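Local coordinates for protein scyllo-inositol 2-dehydrogenase (NADP(+)) IolW (Bacillus subtilis subsp. subtilis, PDB 3GDO) that catalyses the reversible NADPH-dependent reduction of scyllo-inosose to scyllo-inositol and cannot use NADH in place of NADPH, at residues Glu104-Lys109 against Glu325-Ile330; Ala310-Ile313 against Ala318-Val321; Asn129-Ile134 against Ile183-His188; Arg125-Asp130 against Leu303-Lys308; Leu11-Ser16 against Thr41-Arg46. All blocks are in the same frame, centred on the assembly; numbering follows the deposited sequence.

Contact 1. Residues Glu104-Lys109 against Glu325-Ile330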
# COMPACT_ATOMS: atom_id res chain seq x y z
N GLU B 104 25.21 -18.67 -2.47
CA GLU B 104 25.20 -19.84 -1.60
C GLU B 104 24.14 -20.83 -2.04
O GLU B 104 24.38 -22.04 -2.08
CB GLU B 104 24.95 -19.45 -0.15
CG GLU B 104 25.99 -18.54 0.43
CD GLU B 104 25.55 -17.97 1.77
OE1 GLU B 104 24.63 -17.13 1.82
OE2 GLU B 104 26.14 -18.37 2.79
N GLY B 105 22.96 -20.32 -2.36
CA GLY B 105 21.89 -21.15 -2.90
C GLY B 105 22.23 -21.87 -4.20
O GLY B 105 21.85 -23.05 -4.37
N GLU B 106 22.90 -21.18 -5.14
CA GLU B 106 23.29 -21.79 -6.45
C GLU B 106 24.28 -22.93 -6.21
O GLU B 106 24.15 -24.01 -6.82
CB GLU B 106 23.89 -20.77 -7.44
CG GLU B 106 22.92 -19.69 -7.97
CD GLU B 106 22.02 -20.14 -9.15
OE1 GLU B 106 21.98 -21.35 -9.51
OE2 GLU B 106 21.34 -19.24 -9.72
N THR B 107 25.23 -22.70 -5.31
CA THR B 107 26.22 -23.70 -4.91
C THR B 107 25.55 -24.97 -4.43
O THR B 107 25.97 -26.06 -4.84
CB THR B 107 27.19 -23.16 -3.87
OG1 THR B 107 27.83 -22.02 -4.43
CG2 THR B 107 28.29 -24.20 -3.52
N LEU B 108 24.50 -24.85 -3.61
CA LEU B 108 23.80 -26.04 -3.13
C LEU B 108 23.09 -26.71 -4.27
O LEU B 108 23.06 -27.94 -4.35
CB LEU B 108 22.81 -25.76 -1.98
CG LEU B 108 23.37 -25.14 -0.71
CD1 LEU B 108 22.23 -24.73 0.30
CD2 LEU B 108 24.41 -26.03 -0.03
N LYS B 109 22.49 -25.90 -5.14
CA LYS B 109 21.75 -26.46 -6.26
C LYS B 109 22.69 -27.27 -7.18
O LYS B 109 22.31 -28.32 -7.67
CB LYS B 109 21.04 -25.38 -7.10
CG LYS B 109 20.00 -25.96 -8.05
CD LYS B 109 19.40 -24.88 -8.93
CE LYS B 109 20.34 -24.47 -10.06
NZ LYS B 109 20.15 -25.45 -11.19
N GLU B 325 13.48 -21.91 -7.65
CA GLU B 325 12.45 -21.01 -7.12
C GLU B 325 12.89 -20.44 -5.75
O GLU B 325 12.79 -19.24 -5.54
CB GLU B 325 11.10 -21.72 -7.04
CG GLU B 325 10.52 -22.07 -8.42
CD GLU B 325 9.45 -23.13 -8.28
OE1 GLU B 325 9.27 -23.65 -7.14
OE2 GLU B 325 8.79 -23.46 -9.27
N GLY B 326 13.45 -21.29 -4.89
CA GLY B 326 14.05 -20.86 -3.63
C GLY B 326 15.11 -19.80 -3.84
O GLY B 326 15.10 -18.75 -3.19
N ILE B 327 16.04 -20.05 -4.77
CA ILE B 327 17.10 -19.08 -5.04
C ILE B 327 16.49 -17.76 -5.57
O ILE B 327 17.00 -16.68 -5.28
CB ILE B 327 18.12 -19.64 -6.09
CG1 ILE B 327 19.01 -20.74 -5.48
CG2 ILE B 327 18.98 -18.55 -6.67
CD1 ILE B 327 19.73 -21.62 -6.58
N ASN B 328 15.42 -17.86 -6.35
CA ASN B 328 14.85 -16.63 -6.92
C ASN B 328 14.34 -15.64 -5.85
O ASN B 328 14.45 -14.42 -6.02
CB ASN B 328 13.79 -16.91 -7.98
CG ASN B 328 14.40 -17.24 -9.33
OD1 ASN B 328 15.53 -16.86 -9.61
ND2 ASN B 328 13.68 -17.99 -10.15
N VAL B 329 13.82 -16.20 -4.77
CA VAL B 329 13.36 -15.43 -3.58
C VAL B 329 14.50 -14.65 -2.99
O VAL B 329 14.39 -13.45 -2.70
CB VAL B 329 12.77 -16.34 -2.52
CG1 VAL B 329 12.33 -15.54 -1.25
CG2 VAL B 329 11.60 -17.06 -3.10
N ILE B 330 15.62 -15.35 -2.82
CA ILE B 330 16.83 -14.73 -2.29
C ILE B 330 17.34 -13.66 -3.21
O ILE B 330 17.78 -12.62 -2.77
CB ILE B 330 17.95 -15.77 -1.99
CG1 ILE B 330 17.43 -16.87 -1.05
CG2 ILE B 330 19.16 -15.10 -1.40
CD1 ILE B 330 16.59 -16.33 0.19
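Ile327 drives its CG1-CD1 arm straight at the backbone of Gly105, while the side chains of Glu106 and Lys109 each meet it at about a right angle. The contact is an antiparallel helix pair between helix 102-115 of the Rossmann-fold domain and helix 323-342: segments 104-109 and 325-330 run at 169°, their axes 9.5 Å apart at closest approach. Gly105 makes this spacing possible. Its CA comes within 5.6 Å of the Ile327 CA, and a CB on it would run into Ile327 CG1. With CG1 set beside the backbone N (chi1 -73°), the isoleucine reaches the peptide, CG1 lying 3.6 Å from Gly105 C. Lys109 closes over the methyl group, CB standing 4.0 Å from Ile327 CD1, and its NZ turns off to Asp113. Glu106, bent at chi2 (-82°), brings its carboxylate across the isoleucine, OE1 3.7 Å from Ile327 CD1, and its OE2 forms a salt bridge with Arg331. Putting an alanine at Ile327 would probably open a gap above Gly105 and deprive Glu106 and Lys109 of the surface they rest on. The tightest approach is that of Ile327 CD1 to Gly105 O, 3.4 Å.

Contact 2. Residues Ala310-Ile313 against Ala318-Val321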
# COMPACT_ATOMS: atom_id res chain seq x y z
N ALA B 310 6.88 -36.73 -1.45
CA ALA B 310 6.81 -38.18 -1.54
C ALA B 310 6.68 -38.66 -3.00
O ALA B 310 7.36 -39.62 -3.42
CB ALA B 310 5.68 -38.72 -0.68
N GLU B 311 5.86 -37.97 -3.80
CA GLU B 311 5.73 -38.28 -5.24
C GLU B 311 6.97 -37.96 -6.06
O GLU B 311 7.26 -38.68 -7.03
CB GLU B 311 4.42 -37.74 -5.83
CG GLU B 311 3.20 -38.40 -5.14
CD GLU B 311 1.83 -37.84 -5.51
OE1 GLU B 311 1.76 -36.74 -6.09
OE2 GLU B 311 0.80 -38.51 -5.19
N SER B 312 7.75 -36.93 -5.69
CA SER B 312 9.04 -36.70 -6.34
C SER B 312 10.05 -37.81 -6.04
O SER B 312 10.78 -38.23 -6.93
CB SER B 312 9.68 -35.37 -5.93
OG SER B 312 8.83 -34.28 -6.29
N ILE B 313 10.12 -38.23 -4.78
CA ILE B 313 11.10 -39.23 -4.35
C ILE B 313 10.86 -40.60 -5.01
O ILE B 313 11.79 -41.20 -5.57
CB ILE B 313 11.14 -39.35 -2.78
CG1 ILE B 313 11.79 -38.09 -2.17
CG2 ILE B 313 11.92 -40.59 -2.36
CD1 ILE B 313 11.56 -37.94 -0.64
N ALA B 318 7.72 -33.84 -10.67
CA ALA B 318 8.39 -32.56 -10.44
C ALA B 318 8.11 -32.10 -9.00
O ALA B 318 7.04 -32.40 -8.40
CB ALA B 318 7.90 -31.50 -11.47
N LEU B 319 9.10 -31.42 -8.43
CA LEU B 319 9.08 -31.01 -7.00
C LEU B 319 8.05 -29.92 -6.73
O LEU B 319 7.89 -29.02 -7.57
CB LEU B 319 10.46 -30.50 -6.58
CG LEU B 319 11.51 -31.57 -6.21
CD1 LEU B 319 12.87 -30.96 -6.06
CD2 LEU B 319 11.10 -32.42 -4.93
N PRO B 320 7.41 -29.95 -5.53
CA PRO B 320 6.44 -28.90 -5.18
C PRO B 320 7.04 -27.47 -5.10
O PRO B 320 6.36 -26.49 -5.45
CB PRO B 320 5.94 -29.33 -3.80
CG PRO B 320 7.07 -30.14 -3.22
CD PRO B 320 7.63 -30.89 -4.41
N VAL B 321 8.29 -27.38 -4.64
CA VAL B 321 9.05 -26.13 -4.68
C VAL B 321 10.43 -26.56 -5.12
O VAL B 321 10.94 -27.54 -4.59
CB VAL B 321 9.14 -25.45 -3.27
CG1 VAL B 321 9.93 -24.17 -3.36
CG2 VAL B 321 7.72 -25.20 -2.59
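The pyrrolidine ring of Pro320, puckered rather than truly flat, presents its CD corner to Ser312, 4.1 Å from the hydroxyl OG; elsewhere the same ring is touched by Trp127, Tyr305, Lys308 and Ile309. This is a local helix-loop-helix connection. The last turns of helix 303-315 are met by the loop that folds back beside them before helix 323-342 begins. Ser312 is the residue the loop passes over, its CA 5.7 Å from that of Leu319. The serine OG is held beside its own backbone N (chi1 -60°); it bonds to Ala317 O, just before the loop segment, and weakly back to Lys308 O, one turn earlier. Ala318 O is also close, 3.3 Å from Ser312 OG, but this pair is a contact and not a hydrogen bond. Leu319 brings its CD2 branch against the serine side chain. Elsewhere on the helix, Ala310 and Ile313 touch Ile6 of strand 6-11, and at the end of the loop Val321 O accepts a hydrogen bond from Ser120 OG, so both the helix and the loop touch the Rossmann sheet. Packing is tight where Leu319 CD2 meets Ser312 CB, at 3.4 Å.

Contact 3. Residues Asn129-Ile134 against Ile183-His188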
# COMPACT_ATOMS: atom_id res chain seq x y z
N ASN B 129 -4.59 -20.96 3.14
CA ASN B 129 -5.96 -20.84 2.62
C ASN B 129 -6.18 -19.68 1.64
O ASN B 129 -6.67 -19.87 0.52
CB ASN B 129 -7.04 -20.87 3.73
CG ASN B 129 -6.74 -19.99 4.96
OD1 ASN B 129 -6.00 -18.96 4.92
ND2 ASN B 129 -7.33 -20.38 6.06
N ASP B 130 -5.78 -18.47 2.05
CA ASP B 130 -6.01 -17.28 1.24
C ASP B 130 -5.35 -17.40 -0.13
O ASP B 130 -5.99 -17.13 -1.17
CB ASP B 130 -5.58 -15.99 1.98
CG ASP B 130 -4.25 -16.13 2.74
OD1 ASP B 130 -3.39 -16.96 2.34
OD2 ASP B 130 -4.04 -15.39 3.76
N PHE B 131 -4.08 -17.80 -0.14
CA PHE B 131 -3.36 -17.96 -1.39
C PHE B 131 -4.00 -19.03 -2.28
O PHE B 131 -4.11 -18.85 -3.49
CB PHE B 131 -1.88 -18.24 -1.15
CG PHE B 131 -1.05 -18.13 -2.40
CD1 PHE B 131 -0.84 -16.91 -3.00
CD2 PHE B 131 -0.48 -19.25 -2.98
CE1 PHE B 131 -0.10 -16.80 -4.16
CE2 PHE B 131 0.25 -19.16 -4.15
CZ PHE B 131 0.47 -17.93 -4.73
N LEU B 132 -4.47 -20.11 -1.69
CA LEU B 132 -5.12 -21.15 -2.47
C LEU B 132 -6.37 -20.57 -3.10
O LEU B 132 -6.66 -20.87 -4.26
CB LEU B 132 -5.45 -22.38 -1.60
CG LEU B 132 -4.25 -23.29 -1.27
CD1 LEU B 132 -4.75 -24.50 -0.50
CD2 LEU B 132 -3.45 -23.71 -2.55
N THR B 133 -7.10 -19.76 -2.32
CA THR B 133 -8.34 -19.12 -2.79
C THR B 133 -8.07 -18.24 -4.02
O THR B 133 -8.74 -18.40 -5.04
CB THR B 133 -8.97 -18.33 -1.67
OG1 THR B 133 -9.12 -19.19 -0.53
CG2 THR B 133 -10.34 -17.70 -2.10
N ILE B 134 -7.09 -17.34 -3.91
CA ILE B 134 -6.55 -16.59 -5.06
C ILE B 134 -6.19 -17.41 -6.32
O ILE B 134 -6.60 -17.06 -7.45
CB ILE B 134 -5.35 -15.71 -4.62
CG1 ILE B 134 -5.81 -14.55 -3.71
CG2 ILE B 134 -4.54 -15.19 -5.85
CD1 ILE B 134 -4.66 -14.05 -2.71
N ILE B 183 6.95 -12.84 -1.21
CA ILE B 183 7.77 -12.80 -2.41
C ILE B 183 7.60 -14.13 -3.19
O ILE B 183 7.41 -14.12 -4.41
CB ILE B 183 9.24 -12.56 -2.06
CG1 ILE B 183 9.46 -11.11 -1.64
CG2 ILE B 183 10.19 -12.92 -3.25
CD1 ILE B 183 10.87 -10.86 -0.98
N ASP B 184 7.65 -15.25 -2.49
CA ASP B 184 7.54 -16.56 -3.14
C ASP B 184 6.20 -16.67 -3.85
O ASP B 184 6.11 -17.17 -5.01
CB ASP B 184 7.70 -17.71 -2.12
CG ASP B 184 7.49 -19.11 -2.76
OD1 ASP B 184 8.38 -19.56 -3.51
OD2 ASP B 184 6.43 -19.77 -2.50
N GLN B 185 5.16 -16.19 -3.17
CA GLN B 185 3.81 -16.25 -3.71
C GLN B 185 3.75 -15.44 -5.00
O GLN B 185 3.20 -15.89 -6.02
CB GLN B 185 2.82 -15.69 -2.71
CG GLN B 185 2.55 -16.65 -1.55
CD GLN B 185 1.50 -16.15 -0.56
OE1 GLN B 185 1.20 -14.97 -0.50
NE2 GLN B 185 0.92 -17.07 0.19
N THR B 186 4.36 -14.25 -4.96
CA THR B 186 4.37 -13.34 -6.10
C THR B 186 5.12 -13.94 -7.28
O THR B 186 4.66 -13.84 -8.44
CB THR B 186 4.98 -11.95 -5.76
OG1 THR B 186 4.39 -11.45 -4.54
CG2 THR B 186 4.73 -10.98 -6.88
N LEU B 187 6.30 -14.52 -7.00
CA LEU B 187 7.11 -15.18 -8.05
C LEU B 187 6.31 -16.36 -8.61
O LEU B 187 6.28 -16.57 -9.81
CB LEU B 187 8.42 -15.65 -7.49
CG LEU B 187 9.36 -14.51 -7.02
CD1 LEU B 187 10.67 -15.11 -6.62
CD2 LEU B 187 9.52 -13.42 -8.02
N HIS B 188 5.61 -17.06 -7.73
CA HIS B 188 4.83 -18.22 -8.13
C HIS B 188 3.77 -17.81 -9.12
O HIS B 188 3.54 -18.49 -10.12
CB HIS B 188 4.18 -18.92 -6.92
CG HIS B 188 3.51 -20.22 -7.24
ND1 HIS B 188 4.19 -21.29 -7.79
CD2 HIS B 188 2.23 -20.62 -7.10
CE1 HIS B 188 3.36 -22.31 -7.94
NE2 HIS B 188 2.16 -21.92 -7.54
O HOH W 1 -0.55 -16.49 2.64
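Gln185 is the first residue of 183-188 to meet Phe131, and it does so flat. Its amide stacks on the phenyl ring with the planes 11° apart, the two chains running antiparallel, amide over ring. CG, set beside the backbone N (chi1 -75°), makes a CH-pi contact over the face, 3.7 Å from the ring centroid and 14° off the normal, and the extended chain beyond it lays the amide along the ring. Further out, NE2 reaches 3.3 Å from Phe131 CB. Both ends of the amide are engaged: OE1 bonds to Tyr239 OH, and NE2 to Arg125 O and, at 2.9 Å, to a water. That water also lies 2.9 Å from Asp130 OD1, which takes the Phe131 N-H on its anti lone pair, so a polar thread runs beside the stack. Three residues on, His188 brings CD2 to the edge of the same ring, 3.8 Å from Phe131 CE2, while its NE2 bonds to Lys135 NZ. Helix 174-190 is flanked by helix 323-342, where Ile183 packs on Val329, Ile332 and Ile333, and by strand 222-228, where Thr186 touches Ala224 and Leu226. Ile134 sets helix 129-139 on Tyr239 and Ile241 of strand 239-243.

Contact 4. Residues Arg125-Asp130 against Leu303-Lys308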
# COMPACT_ATOMS: atom_id res chain seq x y z
N ARG B 125 3.73 -21.49 2.42
CA ARG B 125 2.65 -20.49 2.27
C ARG B 125 2.00 -20.53 0.89
O ARG B 125 1.02 -19.82 0.66
CB ARG B 125 3.10 -19.03 2.56
CG ARG B 125 3.54 -18.68 3.99
CD ARG B 125 3.31 -19.77 4.97
NE ARG B 125 3.39 -19.28 6.33
CZ ARG B 125 4.10 -19.85 7.31
NH1 ARG B 125 4.83 -20.94 7.09
NH2 ARG B 125 4.07 -19.33 8.52
N ARG B 126 2.53 -21.33 -0.05
CA ARG B 126 1.79 -21.58 -1.28
C ARG B 126 0.55 -22.44 -0.98
O ARG B 126 -0.30 -22.57 -1.84
CB ARG B 126 2.61 -22.27 -2.36
CG ARG B 126 3.80 -21.48 -2.89
CD ARG B 126 4.51 -22.27 -3.98
NE ARG B 126 5.81 -21.70 -4.28
CZ ARG B 126 6.67 -22.19 -5.17
NH1 ARG B 126 6.39 -23.29 -5.89
NH2 ARG B 126 7.84 -21.58 -5.34
N TRP B 127 0.49 -23.05 0.20
CA TRP B 127 -0.73 -23.83 0.59
C TRP B 127 -1.51 -23.21 1.76
O TRP B 127 -2.29 -23.89 2.45
CB TRP B 127 -0.41 -25.36 0.77
CG TRP B 127 0.12 -25.97 -0.54
CD1 TRP B 127 -0.63 -26.58 -1.54
CD2 TRP B 127 1.48 -25.96 -1.00
NE1 TRP B 127 0.19 -26.93 -2.59
CE2 TRP B 127 1.49 -26.57 -2.28
CE3 TRP B 127 2.68 -25.46 -0.47
CZ2 TRP B 127 2.65 -26.72 -3.03
CZ3 TRP B 127 3.85 -25.61 -1.21
CH2 TRP B 127 3.82 -26.25 -2.47
N ASP B 128 -1.31 -21.90 1.99
CA ASP B 128 -2.15 -21.09 2.88
C ASP B 128 -3.56 -20.96 2.28
O ASP B 128 -3.71 -20.90 1.04
CB ASP B 128 -1.57 -19.67 3.06
CG ASP B 128 -0.54 -19.59 4.17
OD1 ASP B 128 -0.10 -20.64 4.68
OD2 ASP B 128 -0.16 -18.45 4.56
N ASN B 129 -4.59 -20.96 3.14
CA ASN B 129 -5.96 -20.84 2.62
C ASN B 129 -6.18 -19.68 1.64
O ASN B 129 -6.67 -19.87 0.52
CB ASN B 129 -7.04 -20.87 3.73
CG ASN B 129 -6.74 -19.99 4.96
OD1 ASN B 129 -6.00 -18.96 4.92
ND2 ASN B 129 -7.33 -20.38 6.06
N ASP B 130 -5.78 -18.47 2.05
CA ASP B 130 -6.01 -17.28 1.24
C ASP B 130 -5.35 -17.40 -0.13
O ASP B 130 -5.99 -17.13 -1.17
CB ASP B 130 -5.58 -15.99 1.98
CG ASP B 130 -4.25 -16.13 2.74
OD1 ASP B 130 -3.39 -16.96 2.34
OD2 ASP B 130 -4.04 -15.39 3.76
N LEU B 303 -0.10 -30.21 4.18
CA LEU B 303 0.16 -31.63 3.86
C LEU B 303 0.52 -31.81 2.40
O LEU B 303 1.35 -32.68 2.06
CB LEU B 303 -1.07 -32.50 4.16
CG LEU B 303 -1.43 -32.68 5.64
CD1 LEU B 303 -2.70 -33.58 5.77
CD2 LEU B 303 -0.22 -33.28 6.42
N THR B 304 -0.08 -30.97 1.55
CA THR B 304 0.11 -31.09 0.11
C THR B 304 1.60 -31.01 -0.25
O THR B 304 2.06 -31.81 -1.08
CB THR B 304 -0.77 -30.07 -0.68
OG1 THR B 304 -2.15 -30.28 -0.34
CG2 THR B 304 -0.62 -30.20 -2.20
N TYR B 305 2.35 -30.09 0.38
CA TYR B 305 3.79 -30.04 0.13
C TYR B 305 4.43 -31.43 0.37
O TYR B 305 5.22 -31.93 -0.43
CB TYR B 305 4.48 -28.99 1.00
CG TYR B 305 5.99 -28.99 0.88
CD1 TYR B 305 6.63 -28.15 -0.02
CD2 TYR B 305 6.77 -29.80 1.68
CE1 TYR B 305 7.99 -28.12 -0.13
CE2 TYR B 305 8.15 -29.77 1.57
CZ TYR B 305 8.74 -28.94 0.66
OH TYR B 305 10.10 -28.89 0.53
N TYR B 306 4.07 -32.08 1.47
CA TYR B 306 4.74 -33.35 1.75
C TYR B 306 4.24 -34.55 0.92
O TYR B 306 5.01 -35.46 0.65
CB TYR B 306 4.80 -33.64 3.26
CG TYR B 306 5.98 -32.96 3.94
CD1 TYR B 306 7.27 -33.30 3.59
CD2 TYR B 306 5.79 -31.98 4.94
CE1 TYR B 306 8.37 -32.67 4.19
CE2 TYR B 306 6.88 -31.37 5.57
CZ TYR B 306 8.16 -31.71 5.18
OH TYR B 306 9.27 -31.15 5.77
N ARG B 307 2.96 -34.57 0.53
CA ARG B 307 2.47 -35.60 -0.39
C ARG B 307 3.19 -35.47 -1.73
O ARG B 307 3.52 -36.47 -2.38
CB ARG B 307 0.98 -35.50 -0.59
CG ARG B 307 0.18 -35.81 0.65
CD ARG B 307 -1.33 -35.62 0.39
NE ARG B 307 -2.10 -36.16 1.50
CZ ARG B 307 -3.05 -35.50 2.17
NH1 ARG B 307 -3.41 -34.28 1.82
NH2 ARG B 307 -3.69 -36.10 3.16
N LYS B 308 3.47 -34.23 -2.12
CA LYS B 308 4.18 -33.99 -3.37
C LYS B 308 5.66 -34.38 -3.30
O LYS B 308 6.17 -34.98 -4.24
CB LYS B 308 3.99 -32.56 -3.88
CG LYS B 308 2.91 -32.44 -4.96
CD LYS B 308 1.96 -31.24 -4.72
CE LYS B 308 1.54 -30.60 -6.06
NZ LYS B 308 0.90 -31.53 -7.04
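Trp127 holds its indole beside the backbone N (chi1 -61°) and stands the ring up across the chain (chi2 -92°), which swings it over to Thr304 and Tyr305. On the facing helix Tyr305 has CG opposite its own N (chi1 174°), a torsion that turns the ring so that CD1 comes to the benzo end of the indole. Each of the two helix residues meets the tryptophan side chain at about a right angle, and they divide its length between them. Thr304 takes the pyrrole end, its methyl CG2 3.4 Å from Trp127 NE1 and its CB 3.6 Å from Trp127 CD1. Its hydroxyl serves elsewhere, bonding to Ser301 OG. At the other end, Trp127 CZ3 lies 3.9 Å from Tyr305 CD1, near the plane of the tyrosine ring and at its edge. Tyr305 CB sits 4.0 Å above one face of the indole, and Arg126 CB lies over the opposite face.

In the fold, segment 125-130 is the passage from strand 119-122, the last of the Rossmann sheet, into helix 129-139. Helix 303-315, though it follows the large C-terminal sheet in sequence, packs back against the Rossmann domain: Tyr305 and Tyr306 touch Val93 of strand 91-95, and Leu303 touches Leu24 of helix 15-26. The indole therefore packs where the two halves of the chain meet. Backbone hydrogen bonds between Trp127 and Ser301 tie the passage to the residues just ahead of the helix, and Tyr305 OH reaches Ser120 OG on the sheet.

Contact 5. Residues Leu11-Ser16 against Thr41-Arg46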
# COMPACT_ATOMS: atom_id res chain seq x y z
N LEU B 11 16.67 -32.85 11.27
CA LEU B 11 17.76 -32.15 11.93
C LEU B 11 17.20 -31.01 12.78
O LEU B 11 16.69 -30.03 12.25
CB LEU B 11 18.77 -31.61 10.93
CG LEU B 11 19.56 -32.57 10.03
CD1 LEU B 11 20.76 -31.81 9.43
CD2 LEU B 11 20.04 -33.84 10.78
N GLY B 12 17.28 -31.16 14.11
CA GLY B 12 16.82 -30.11 15.05
C GLY B 12 15.39 -30.36 15.46
O GLY B 12 14.55 -30.74 14.64
N TYR B 13 15.10 -30.18 16.74
CA TYR B 13 13.77 -30.41 17.24
C TYR B 13 13.28 -29.25 18.15
O TYR B 13 12.68 -29.46 19.21
CB TYR B 13 13.73 -31.76 17.94
CG TYR B 13 12.35 -32.35 18.05
CD1 TYR B 13 11.67 -32.77 16.90
CD2 TYR B 13 11.74 -32.52 19.29
CE1 TYR B 13 10.39 -33.32 17.00
CE2 TYR B 13 10.47 -33.08 19.39
CZ TYR B 13 9.80 -33.48 18.23
OH TYR B 13 8.54 -34.04 18.29
N GLY B 14 13.58 -28.03 17.70
CA GLY B 14 12.98 -26.79 18.23
C GLY B 14 11.57 -26.61 17.69
O GLY B 14 10.83 -27.59 17.45
N LEU B 15 11.20 -25.36 17.50
CA LEU B 15 9.88 -24.99 16.99
C LEU B 15 9.54 -25.59 15.60
O LEU B 15 8.48 -26.18 15.43
CB LEU B 15 9.78 -23.45 16.95
CG LEU B 15 8.47 -22.83 16.45
CD1 LEU B 15 7.31 -23.11 17.40
CD2 LEU B 15 8.65 -21.31 16.21
N SER B 16 10.43 -25.43 14.61
CA SER B 16 10.17 -25.98 13.26
C SER B 16 10.04 -27.47 13.31
O SER B 16 9.09 -28.00 12.78
CB SER B 16 11.26 -25.67 12.26
OG SER B 16 11.56 -24.30 12.32
N THR B 41 15.92 -35.42 24.20
CA THR B 41 15.66 -36.87 24.21
C THR B 41 14.26 -37.23 24.72
O THR B 41 13.56 -38.03 24.08
CB THR B 41 16.76 -37.68 24.95
OG1 THR B 41 18.04 -37.32 24.43
CG2 THR B 41 16.57 -39.18 24.74
N GLU B 42 13.86 -36.65 25.85
CA GLU B 42 12.55 -36.94 26.43
C GLU B 42 11.39 -36.47 25.58
O GLU B 42 10.33 -37.13 25.56
CB GLU B 42 12.38 -36.30 27.84
CG GLU B 42 12.90 -37.08 29.00
CD GLU B 42 12.21 -38.43 29.20
OE1 GLU B 42 10.96 -38.49 29.36
OE2 GLU B 42 12.95 -39.43 29.22
N GLU B 43 11.54 -35.32 24.92
CA GLU B 43 10.43 -34.78 24.11
C GLU B 43 10.15 -35.75 22.97
O GLU B 43 9.01 -36.09 22.72
CB GLU B 43 10.69 -33.40 23.51
CG GLU B 43 10.86 -32.27 24.50
CD GLU B 43 11.03 -30.94 23.81
OE1 GLU B 43 11.75 -30.09 24.36
OE2 GLU B 43 10.45 -30.73 22.71
N VAL B 44 11.22 -36.20 22.32
CA VAL B 44 11.08 -37.13 21.20
C VAL B 44 10.50 -38.47 21.64
O VAL B 44 9.69 -39.06 20.92
CB VAL B 44 12.41 -37.36 20.47
CG1 VAL B 44 12.26 -38.44 19.39
CG2 VAL B 44 12.94 -36.04 19.86
N LYS B 45 10.90 -38.95 22.82
CA LYS B 45 10.37 -40.21 23.33
C LYS B 45 8.85 -40.12 23.51
O LYS B 45 8.12 -41.07 23.23
CB LYS B 45 11.06 -40.60 24.64
CG LYS B 45 10.49 -41.86 25.28
CD LYS B 45 11.22 -42.22 26.56
CE LYS B 45 10.49 -43.36 27.27
NZ LYS B 45 11.46 -44.29 27.91
N ARG B 46 8.38 -38.96 23.97
CA ARG B 46 6.96 -38.71 24.16
C ARG B 46 6.21 -38.40 22.86
O ARG B 46 5.05 -38.76 22.71
CB ARG B 46 6.74 -37.59 25.19
CG ARG B 46 7.21 -37.96 26.61
CD ARG B 46 6.66 -36.99 27.65
NE ARG B 46 7.08 -35.63 27.35
CZ ARG B 46 8.21 -35.08 27.79
NH1 ARG B 46 9.02 -35.78 28.59
NH2 ARG B 46 8.54 -33.82 27.45
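The Tyr13 hydroxyl is hydrogen-bonded to Asp47 OD2, one residue beyond segment 41-46, and this fastens the far end of a ring whose face lies against Val44. The tyrosine reaches across because CG is nearly opposite its backbone N (chi1 -158°). Val44 CG2 then sits over the ring, 4.0 Å from the centroid and 22° off the normal, a CH-pi contact displaced toward the rim; the nearest ring carbon is Tyr13 CD2, 3.8 Å from Val44 CG2. Glu43 comes up obliquely near the CD2-CE2 side of the ring, its OE2 on the other side of the ring plane from Val44 CG2. That OE2 is 4.1 Å from Tyr13 CE2, the carboxylate plane turned 52° from the ring, and OE1 makes a salt bridge with Arg40. Tyr13 belongs to the glycine-rich turn between strand 6-11 and helix 15-26. With Gly12, Gly14 and Gly17 this turn fits the GxGxxG pattern of Rossmann folds and probably lies against the pyrophosphate of NADP, as in relatives. An alanine at Tyr13 is likely to leave Asp47 without its phenol partner and Val44 CG2 facing a gap, so the turn would lose its side-chain tie to the helix. The contact is thus mixed in character: carbon packing does the filling, and one hydrogen bond at the phenol end, to Asp47, probably helps hold the ring in place.

Overall arrangement
Contacts 3 and 4, their centres 10 Å apart, share Asn129 and Asp130. Arg126 of contact 4 reaches the other three sites of this region: its NE pairs with Asp184 OD2 of contact 3 at 2.7 Å, its NH2 with Glu325 OE1 of contact 1 at 3.1 Å, and its NH1 lies 3.2 Å from Pro320 O of contact 2. Contact 2 adjoins contact 1 in sequence and shares helix 303-315 with contact 4. Val329 and Leu187 join contacts 1 and 3 through packing. Contact 5 stands apart, its nearest atoms about 8 Å from contact 4, at the glycine turn where the dinucleotide probably binds; the other four link the Rossmann and C-terminal domains or pack beside that junction.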